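Local structure of putative NADH dehydrogenase/NAD(P)H nitroreductase (Bacteroides thetaiotaomicron VPI-5482, 3KWK) at residues H139-E142 with N143-P146. The protein probably acts as an FMN-dependent oxidoreductase of the nitroreductase family, with flavin mononucleotide bound in its pocket. Numbering follows the deposited sequence. Where two conformers were deposited one is given.
Sequences HLPE and NILP
Ile144 CG1 lies over one face of the Pro141 ring, nearest to Pro141 CD at 4.0 Å, and the two side chains run side by side. At the margin of that same face the flat amide of Asn143 turns its oxygen to the ring, with Asn143 OD1 3.5 Å from Pro141 CB; its other end, ND2, is tied to Asp90 OD1, which helps fix how the amide is turned. The Pro146 ring likewise offers a face: Leu140 CD1 sits over it, off centre toward the CG-CD side, 3.9 Å from Pro146 CD. With CG beside the backbone N (chi1 -59°), Leu140 also brings its second methyl to Ile144, CD2 lying 4.2 Å from Ile144 CG2. Behind these contacts is a type I beta turn from Pro141 to Ile144, closed by Ile144 N donating to Pro141 O (3.0 Å, 149° at the hydrogen). Leu145 CD2 approaches Glu142 O to 3.4 Å. The turn carries the chain from helix 128-138 into strand 144-153, and Arg135 of that helix spans the join by hydrogen bonding Ile144 O. Tyr175 of the second subunit packs against Leu140, Pro141 and Ile144. Leu140, Ile144 and Pro146 pack on Cys88 of the antiparallel neighbour strand 83-90, while Leu145 and Pro146 rest on Met131 of helix 128-138.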
loop_
_atom_site.group_PDB
_atom_site.type_symbol
_atom_site.label_atom_id
_atom_site.label_comp_id
_atom_site.label_asym_id
_atom_site.label_seq_id
_atom_site.Cartn_x
_atom_site.Cartn_y
_atom_site.Cartn_z
ATOM N N HIS A 139 -4.261 -16.859 -17.753
ATOM C CA HIS A 139 -5.012 -18.068 -17.427
ATOM C C HIS A 139 -5.446 -18.093 -15.955
ATOM O O HIS A 139 -5.356 -19.120 -15.260
ATOM C CB HIS A 139 -4.232 -19.354 -17.778
ATOM C CG HIS A 139 -3.886 -19.468 -19.226
ATOM N ND1 HIS A 139 -4.375 -20.476 -20.024
ATOM C CD2 HIS A 139 -3.137 -18.676 -20.021
ATOM C CE1 HIS A 139 -3.917 -20.308 -21.253
ATOM N NE2 HIS A 139 -3.170 -19.216 -21.279
ATOM N N LEU A 140 -5.905 -16.965 -15.461
ATOM C CA LEU A 140 -6.278 -16.869 -14.055
ATOM C C LEU A 140 -7.572 -17.623 -13.781
ATOM O O LEU A 140 -8.577 -17.460 -14.502
ATOM C CB LEU A 140 -6.469 -15.418 -13.623
ATOM C CG LEU A 140 -5.282 -14.467 -13.766
ATOM C CD1 LEU A 140 -5.741 -13.075 -13.309
ATOM C CD2 LEU A 140 -4.067 -14.968 -12.995
ATOM N N PRO A 141 -7.540 -18.520 -12.769
ATOM C CA PRO A 141 -8.808 -19.059 -12.300
ATOM C C PRO A 141 -9.797 -17.960 -11.915
ATOM O O PRO A 141 -9.372 -16.874 -11.576
ATOM C CB PRO A 141 -8.398 -19.902 -11.103
ATOM C CG PRO A 141 -6.902 -20.294 -11.343
ATOM C CD PRO A 141 -6.383 -18.998 -11.972
ATOM N N GLU A 142 -11.095 -18.279 -11.966
ATOM C CA GLU A 142 -12.178 -17.310 -11.771
ATOM C C GLU A 142 -12.069 -16.504 -10.466
ATOM O O GLU A 142 -12.373 -15.308 -10.424
ATOM C CB GLU A 142 -13.525 -18.059 -11.819
ATOM C CG GLU A 142 -14.752 -17.165 -11.723
ATOM C CD GLU A 142 -16.036 -17.862 -12.190
ATOM O OE1 GLU A 142 -16.249 -19.031 -11.818
ATOM O OE2 GLU A 142 -16.828 -17.227 -12.923
ATOM N N ASN A 143 -11.592 -17.170 -9.418
ATOM C CA ASN A 143 -11.487 -16.584 -8.067
ATOM C C ASN A 143 -10.307 -15.650 -7.865
ATOM O O ASN A 143 -10.266 -14.874 -6.920
ATOM C CB ASN A 143 -11.461 -17.664 -6.986
ATOM C CG ASN A 143 -10.358 -18.694 -7.194
ATOM O OD1 ASN A 143 -10.337 -19.375 -8.225
ATOM N ND2 ASN A 143 -9.483 -18.876 -6.179
ATOM N N ILE A 144 -9.340 -15.760 -8.768
ATOM C CA ILE A 144 -8.120 -14.955 -8.723
ATOM C C ILE A 144 -8.317 -13.688 -9.531
ATOM O O ILE A 144 -8.448 -13.751 -10.744
ATOM C CB ILE A 144 -6.900 -15.743 -9.228
ATOM C CG1 ILE A 144 -6.707 -17.059 -8.476
ATOM C CG2 ILE A 144 -5.593 -14.914 -9.115
ATOM C CD1 ILE A 144 -6.618 -16.999 -6.904
ATOM N N LEU A 145 -8.370 -12.559 -8.836
ATOM C CA LEU A 145 -8.712 -11.289 -9.452
ATOM C C LEU A 145 -7.487 -10.401 -9.573
ATOM O O LEU A 145 -6.804 -10.166 -8.583
ATOM C CB LEU A 145 -9.802 -10.583 -8.632
ATOM C CG LEU A 145 -11.050 -11.417 -8.386
ATOM C CD1 LEU A 145 -12.082 -10.560 -7.645
ATOM C CD2 LEU A 145 -11.656 -12.037 -9.667
ATOM N N PRO A 146 -7.257 -9.820 -10.755
ATOM C CA PRO A 146 -6.045 -8.985 -10.904
ATOM C C PRO A 146 -6.264 -7.553 -10.430
ATOM O O PRO A 146 -7.192 -6.910 -10.899
ATOM C CB PRO A 146 -5.777 -9.029 -12.424
ATOM C CG PRO A 146 -7.089 -9.260 -13.043
ATOM C CD PRO A 146 -7.912 -10.058 -12.053
#